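Local coordinates for nicotinate-nucleotide--dimethylbenzimidazole phosphoribosyltransferase (Thermus thermophilus HB8, PDB 1WX1), which probably catalyses the transfer of the phosphoribosyl group from nicotinate mononucleotide to 5,6-dimethylbenzimidazole, yielding alpha-ribazole 5'-phosphate for cobalamin biosynthesis, at residues L16-P19 / P20-G24; S64-P67 / Q68-R72; K117-P120 / G121-L125. All coordinates share one frame; numbering follows the deposited sequence.

Interaction 1: residues L16-P19 / P20-G24; sequences LTKP and PRALG
The positive phi of R21 (67°), following the extended backbone of P20, folds the chain back so that A22 meets P19 in a type II beta turn. The evidence for closure is the bond from A22 N to P19 O, 3.0 Å long with an N-H...O angle of 147°; the donor lies well above the carbonyl plane rather than on a lone pair. The methyl group arrives together with the amide. A22 CB sits 3.0 Å from P19 O, a tight approach, and packs 3.6 Å from CD of the P19 ring. A second turn, type I from R21 to G24, follows at once, closed by G24 N to R21 O at 3.1 Å, and hands the chain on to helix 24-37.

K18, just before the first turn, runs its side chain past A22. Its CG stands between the backbone N and the carbonyl carbon (chi1 45°). The ammonium group forms a salt bridge with E27 OE1, the same oxygen that accepts from L23 N, so this one atom of helix 24-37 holds both the K18 side chain and the L23 amide of the second turn. L302 of the second subunit packs on K18, P19 and L23, and R279 NH2 of that subunit donates to R21 O. A further bend at chi2 carries the lysine chain past the alanine methyl group, with K18 CD and A22 CB 4.3 Å apart.

Interaction 2: residues S64-P67 / Q68-R72; sequences SAYP and QEVTR
The backbone from P67 to V70 makes a type I beta turn that leads the loop after strand 47-54 into helix 70-79. P67 is extended, while Q68 and E69 already have helix-like phi and psi values. V70 N donates to P67 O over 3.0 Å, and the N-H...O angle of 165° marks a nearly straight bond, although the donor stands above the carbonyl plane. One residue further on, T71 N reaches Q68 O at 3.1 Å and repeats the same spacing. Upstream, the loop is shaped by an ST turn, in which S64 OG accepts from Y66 N at 3.2 Å.

The side chains of E69 and V70 come back against the P67 ring. V70 turns CG1 anti to its backbone N (chi1 173°), which leaves CG2 anti to the carbonyl carbon and directed at the proline: V70 CG2 lies 3.8 Å from P67 CG. The same methyl group grazes the base of the tyrosine, with Y66 CB to V70 CG2 at 4.2 Å. E69 crosses the proline at a slant. Its first torsion (60°) sets CG near the ring, and the extended chain beyond brings E69 OE2 to 3.6 Å from P67 CG, a van der Waals contact along the aliphatic ring.

The contact is part of the subunit interface, where Y66 packs on P19, P67 on S333 and V70 on V332, all three partners being of the second subunit. V70 also lies about 8 Å, side chain to side chain, from E304, the predicted proton acceptor, while T71 OG1 is hydrogen-bonded to D55 OD2 and I165 N. Where V70 closes on the turn, its CG2 is 3.3 Å from P67 O.

Interaction 3: residues K117-P120 / G121-L125; sequences KVRP and GTANL
The guanidinium of R119 is turned so that its edge, not its face, meets G121 O beyond an inverse gamma turn centred on P120. R119 NE donates to G121 O at 2.9 Å with an N-H...O angle of 146°, and the oxygen lies 22° out of the guanidinium plane. The bend at chi3 (-71°) swings the group across to that carbonyl, while CG and CD pass beside the same oxygen, R119 CG being 3.6 Å from G121 O. The gamma turn supplies a second bond between the two residues: G121 N reaches R119 O at 2.8 Å, strongly bent, as expected in so small a ring. Each therefore grips the other's carbonyl oxygen.

Further out, NH1 forms a salt bridge with E135 of helix 133-152, and L228 of helix 228-242 packs against both R119 and T122. Replacing R119 by a leucine would probably leave G121 O without its NE donor and the carboxylate of E135 without its charged mate, weakening one tie between the loop and helix 133-152. The remaining branch, NH2, reaches toward A123, where R119 NH2 lies 3.5 Å from A123 N and 3.9 Å from A123 CB.

How the interactions relate
The three turns follow one another along the chain. Interaction 1 links helices 3-14 and 24-37, its centre about 47 Å from that of interaction 2 and about 50 Å from that of interaction 3, across the centre of the chain. Interaction 2 runs from the loop after strand 47-54 into helix 70-79, and interaction 3 lies in the loop after strand 113-115, both strands of the parallel, Rossmann-like sheet; their centres are about 14 Å apart, their nearest atoms about 6 Å. D55 joins them, hydrogen-bonded to T71 through its side chain and to T122 through its backbone. In the dimer, contacts distant within one chain meet across the interface: Y66 of interaction 2 packs on P19 of the second subunit.

Interaction 1: residues L16-P19 / P20-G24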
loop_
_atom_site.group_PDB
_atom_site.type_symbol
_atom_site.label_atom_id
_atom_site.label_comp_id
_atom_site.label_asym_id
_atom_site.label_seq_id
_atom_site.Cartn_x
_atom_site.Cartn_y
_atom_site.Cartn_z
ATOM N N LEU A 16 3.865 -7.326 -21.645
ATOM C CA LEU A 16 4.977 -6.950 -20.776
ATOM C C LEU A 16 5.687 -8.195 -20.258
ATOM O O LEU A 16 5.091 -9.268 -20.182
ATOM C CB LEU A 16 4.481 -6.107 -19.599
ATOM C CG LEU A 16 3.895 -4.739 -19.958
ATOM C CD1 LEU A 16 3.511 -4.015 -18.676
ATOM C CD2 LEU A 16 4.911 -3.920 -20.760
ATOM N N THR A 17 6.960 -8.047 -19.899
ATOM C CA THR A 17 7.750 -9.172 -19.411
ATOM C C THR A 17 7.376 -9.668 -18.018
ATOM O O THR A 17 8.061 -9.392 -17.032
ATOM C CB THR A 17 9.263 -8.849 -19.448
ATOM O OG1 THR A 17 9.514 -7.607 -18.777
ATOM C CG2 THR A 17 9.744 -8.748 -20.895
ATOM N N LYS A 18 6.281 -10.415 -17.960
ATOM C CA LYS A 18 5.782 -11.005 -16.725
ATOM C C LYS A 18 4.557 -11.854 -17.039
ATOM O O LYS A 18 3.882 -11.637 -18.048
ATOM C CB LYS A 18 5.450 -9.917 -15.691
ATOM C CG LYS A 18 4.677 -8.724 -16.215
ATOM C CD LYS A 18 3.205 -9.018 -16.369
ATOM C CE LYS A 18 2.440 -7.753 -16.721
ATOM N NZ LYS A 18 0.982 -8.009 -16.806
ATOM N N PRO A 19 4.263 -12.848 -16.190
ATOM C CA PRO A 19 3.099 -13.709 -16.429
ATOM C C PRO A 19 1.825 -12.875 -16.512
ATOM O O PRO A 19 1.722 -11.822 -15.884
ATOM C CB PRO A 19 3.099 -14.641 -15.215
ATOM C CG PRO A 19 4.549 -14.679 -14.805
ATOM C CD PRO A 19 4.964 -13.237 -14.955
ATOM N N PRO A 20 0.840 -13.330 -17.299
ATOM C CA PRO A 20 -0.415 -12.588 -17.428
ATOM C C PRO A 20 -1.079 -12.403 -16.068
ATOM O O PRO A 20 -1.172 -13.347 -15.282
ATOM C CB PRO A 20 -1.248 -13.474 -18.352
ATOM C CG PRO A 20 -0.196 -14.121 -19.217
ATOM C CD PRO A 20 0.859 -14.491 -18.205
ATOM N N ARG A 21 -1.523 -11.182 -15.786
ATOM C CA ARG A 21 -2.191 -10.883 -14.523
ATOM C C ARG A 21 -1.264 -11.001 -13.320
ATOM O O ARG A 21 -1.726 -10.985 -12.187
ATOM C CB ARG A 21 -3.388 -11.825 -14.344
ATOM C CG ARG A 21 -4.388 -11.728 -15.489
ATOM C CD ARG A 21 -5.405 -12.893 -15.507
ATOM N NE ARG A 21 -5.062 -13.924 -16.490
ATOM C CZ ARG A 21 -4.553 -15.133 -16.213
ATOM N NH1 ARG A 21 -4.303 -15.527 -14.959
ATOM N NH2 ARG A 21 -4.285 -15.971 -17.210
ATOM N N ALA A 22 0.040 -11.103 -13.564
ATOM C CA ALA A 22 1.003 -11.242 -12.469
ATOM C C ALA A 22 1.059 -10.047 -11.516
ATOM O O ALA A 22 1.454 -10.194 -10.363
ATOM C CB ALA A 22 2.404 -11.522 -13.028
ATOM N N LEU A 23 0.664 -8.869 -11.986
ATOM C CA LEU A 23 0.696 -7.689 -11.127
ATOM C C LEU A 23 -0.682 -7.315 -10.572
ATOM O O LEU A 23 -0.933 -6.172 -10.189
ATOM C CB LEU A 23 1.343 -6.516 -11.872
ATOM C CG LEU A 23 2.849 -6.714 -12.114
ATOM C CD1 LEU A 23 3.415 -5.531 -12.882
ATOM C CD2 LEU A 23 3.579 -6.877 -10.781
ATOM N N GLY A 24 -1.561 -8.314 -10.531
ATOM C CA GLY A 24 -2.902 -8.157 -9.990
ATOM C C GLY A 24 -3.698 -6.887 -10.229
ATOM O O GLY A 24 -3.789 -6.386 -11.349
#

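Interaction 2: residues S64-P67 / Q68-R72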
loop_
_atom_site.group_PDB
_atom_site.type_symbol
_atom_site.label_atom_id
_atom_site.label_comp_id
_atom_site.label_asym_id
_atom_site.label_seq_id
_atom_site.Cartn_x
_atom_site.Cartn_y
_atom_site.Cartn_z
ATOM N N SER A 64 -19.977 12.633 19.210
ATOM C CA SER A 64 -18.523 12.549 19.233
ATOM C C SER A 64 -17.958 12.684 20.644
ATOM O O SER A 64 -18.465 13.462 21.455
ATOM C CB SER A 64 -17.919 13.640 18.347
ATOM O OG SER A 64 -16.505 13.606 18.402
ATOM N N ALA A 65 -16.894 11.936 20.924
ATOM C CA ALA A 65 -16.242 11.974 22.231
ATOM C C ALA A 65 -15.321 13.186 22.338
ATOM O O ALA A 65 -14.927 13.586 23.434
ATOM C CB ALA A 65 -15.440 10.696 22.454
ATOM N N TYR A 66 -14.983 13.771 21.195
ATOM C CA TYR A 66 -14.100 14.930 21.164
ATOM C C TYR A 66 -14.861 16.249 21.116
ATOM O O TYR A 66 -15.879 16.360 20.440
ATOM C CB TYR A 66 -13.180 14.844 19.946
ATOM C CG TYR A 66 -12.187 13.713 20.009
ATOM C CD1 TYR A 66 -11.049 13.805 20.811
ATOM C CD2 TYR A 66 -12.390 12.542 19.281
ATOM C CE1 TYR A 66 -10.132 12.757 20.883
ATOM C CE2 TYR A 66 -11.481 11.487 19.346
ATOM C CZ TYR A 66 -10.356 11.602 20.150
ATOM O OH TYR A 66 -9.455 10.565 20.219
ATOM N N PRO A 67 -14.372 17.267 21.841
ATOM C CA PRO A 67 -15.018 18.582 21.861
ATOM C C PRO A 67 -14.817 19.274 20.512
ATOM O O PRO A 67 -13.809 19.059 19.841
ATOM C CB PRO A 67 -14.304 19.298 23.002
ATOM C CG PRO A 67 -12.921 18.714 22.941
ATOM C CD PRO A 67 -13.208 17.243 22.746
ATOM N N GLN A 68 -15.778 20.108 20.132
ATOM C CA GLN A 68 -15.749 20.820 18.864
ATOM C C GLN A 68 -14.452 21.580 18.587
ATOM O O GLN A 68 -14.017 21.667 17.433
ATOM C CB GLN A 68 -16.932 21.792 18.807
ATOM C CG GLN A 68 -17.096 22.480 17.473
ATOM C CD GLN A 68 -18.476 23.077 17.309
ATOM O OE1 GLN A 68 -18.825 24.053 17.969
ATOM N NE2 GLN A 68 -19.275 22.485 16.430
ATOM N N GLU A 69 -13.843 22.117 19.640
ATOM C CA GLU A 69 -12.615 22.893 19.527
ATOM C C GLU A 69 -11.484 22.148 18.833
ATOM O O GLU A 69 -10.573 22.772 18.308
ATOM C CB GLU A 69 -12.117 23.314 20.925
ATOM C CG GLU A 69 -11.822 22.154 21.845
ATOM C CD GLU A 69 -11.548 22.551 23.279
ATOM O OE1 GLU A 69 -10.659 23.408 23.518
ATOM O OE2 GLU A 69 -12.222 21.999 24.168
ATOM N N VAL A 70 -11.537 20.821 18.843
ATOM C CA VAL A 70 -10.496 20.006 18.221
ATOM C C VAL A 70 -10.326 20.256 16.720
ATOM O O VAL A 70 -9.223 20.136 16.190
ATOM C CB VAL A 70 -10.755 18.501 18.475
ATOM C CG1 VAL A 70 -9.760 17.653 17.686
ATOM C CG2 VAL A 70 -10.611 18.202 19.972
ATOM N N THR A 71 -11.404 20.625 16.036
ATOM C CA THR A 71 -11.307 20.900 14.600
ATOM C C THR A 71 -10.301 22.026 14.359
ATOM O O THR A 71 -9.360 21.879 13.580
ATOM C CB THR A 71 -12.667 21.323 14.007
ATOM O OG1 THR A 71 -13.637 20.301 14.264
ATOM C CG2 THR A 71 -12.552 21.535 12.504
ATOM N N ARG A 72 -10.504 23.151 15.033
ATOM C CA ARG A 72 -9.605 24.285 14.884
ATOM C C ARG A 72 -8.184 23.953 15.344
ATOM O O ARG A 72 -7.206 24.337 14.698
ATOM C CB ARG A 72 -10.129 25.485 15.675
ATOM C CG ARG A 72 -9.193 26.677 15.638
ATOM C CD ARG A 72 -9.803 27.920 16.271
ATOM N NE ARG A 72 -8.827 29.003 16.272
ATOM C CZ ARG A 72 -7.795 29.077 17.106
ATOM N NH1 ARG A 72 -7.607 28.137 18.023
ATOM N NH2 ARG A 72 -6.928 30.072 17.000
#

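Interaction 3: residues K117-P120 / G121-L125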
loop_
_atom_site.group_PDB
_atom_site.type_symbol
_atom_site.label_atom_id
_atom_site.label_comp_id
_atom_site.label_asym_id
_atom_site.label_seq_id
_atom_site.Cartn_x
_atom_site.Cartn_y
_atom_site.Cartn_z
ATOM N N LYS A 117 -13.888 30.845 5.143
ATOM C CA LYS A 117 -14.938 30.511 6.097
ATOM C C LYS A 117 -16.294 31.021 5.617
ATOM O O LYS A 117 -16.489 32.223 5.448
ATOM C CB LYS A 117 -14.601 31.112 7.468
ATOM C CG LYS A 117 -15.334 30.465 8.631
ATOM C CD LYS A 117 -15.139 31.244 9.936
ATOM C CE LYS A 117 -13.670 31.365 10.341
ATOM N NZ LYS A 117 -13.049 30.059 10.714
ATOM N N VAL A 118 -17.219 30.095 5.385
ATOM C CA VAL A 118 -18.565 30.427 4.927
ATOM C C VAL A 118 -19.410 30.883 6.120
ATOM O O VAL A 118 -20.164 31.859 6.041
ATOM C CB VAL A 118 -19.225 29.200 4.258
ATOM C CG1 VAL A 118 -20.680 29.506 3.907
ATOM C CG2 VAL A 118 -18.441 28.820 3.006
ATOM N N ARG A 119 -19.265 30.162 7.223
ATOM C CA ARG A 119 -19.963 30.461 8.466
ATOM C C ARG A 119 -19.247 29.669 9.551
ATOM O O ARG A 119 -18.505 28.731 9.248
ATOM C CB ARG A 119 -21.435 30.040 8.381
ATOM C CG ARG A 119 -21.662 28.628 7.861
ATOM C CD ARG A 119 -23.154 28.301 7.806
ATOM N NE ARG A 119 -23.725 28.145 9.145
ATOM C CZ ARG A 119 -25.027 28.158 9.413
ATOM N NH1 ARG A 119 -25.911 28.327 8.434
ATOM N NH2 ARG A 119 -25.447 27.987 10.659
ATOM N N PRO A 120 -19.442 30.041 10.825
ATOM C CA PRO A 120 -18.790 29.332 11.930
ATOM C C PRO A 120 -19.473 27.999 12.214
ATOM O O PRO A 120 -20.208 27.859 13.188
ATOM C CB PRO A 120 -18.919 30.321 13.087
ATOM C CG PRO A 120 -20.252 30.951 12.822
ATOM C CD PRO A 120 -20.198 31.208 11.318
ATOM N N GLY A 121 -19.218 27.020 11.354
ATOM C CA GLY A 121 -19.828 25.717 11.521
ATOM C C GLY A 121 -21.269 25.708 11.039
ATOM O O GLY A 121 -21.894 26.755 10.882
ATOM N N THR A 122 -21.800 24.517 10.800
ATOM C CA THR A 122 -23.175 24.374 10.336
ATOM C C THR A 122 -24.145 24.383 11.512
ATOM O O THR A 122 -23.737 24.297 12.674
ATOM C CB THR A 122 -23.381 23.035 9.634
ATOM O OG1 THR A 122 -22.928 21.993 10.506
ATOM C CG2 THR A 122 -22.615 22.975 8.317
ATOM N N ALA A 123 -25.432 24.489 11.197
ATOM C CA ALA A 123 -26.472 24.434 12.217
ATOM C C ALA A 123 -26.594 22.932 12.507
ATOM O O ALA A 123 -26.013 22.121 11.787
ATOM C CB ALA A 123 -27.791 24.982 11.661
ATOM N N ASN A 124 -27.337 22.567 13.550
ATOM C CA ASN A 124 -27.527 21.164 13.927
ATOM C C ASN A 124 -28.394 20.460 12.881
ATOM O O ASN A 124 -29.594 20.708 12.800
ATOM C CB ASN A 124 -28.216 21.087 15.295
ATOM C CG ASN A 124 -28.259 19.678 15.854
ATOM O OD1 ASN A 124 -28.115 18.697 15.125
ATOM N ND2 ASN A 124 -28.473 19.572 17.160
ATOM N N LEU A 125 -27.788 19.569 12.101
ATOM C CA LEU A 125 -28.512 18.864 11.041
ATOM C C LEU A 125 -29.654 17.972 11.532
ATOM O O LEU A 125 -30.528 17.589 10.753
ATOM C CB LEU A 125 -27.526 18.029 10.204
ATOM C CG LEU A 125 -26.863 16.816 10.863
ATOM C CD1 LEU A 125 -27.766 15.597 10.715
ATOM C CD2 LEU A 125 -25.518 16.539 10.193
#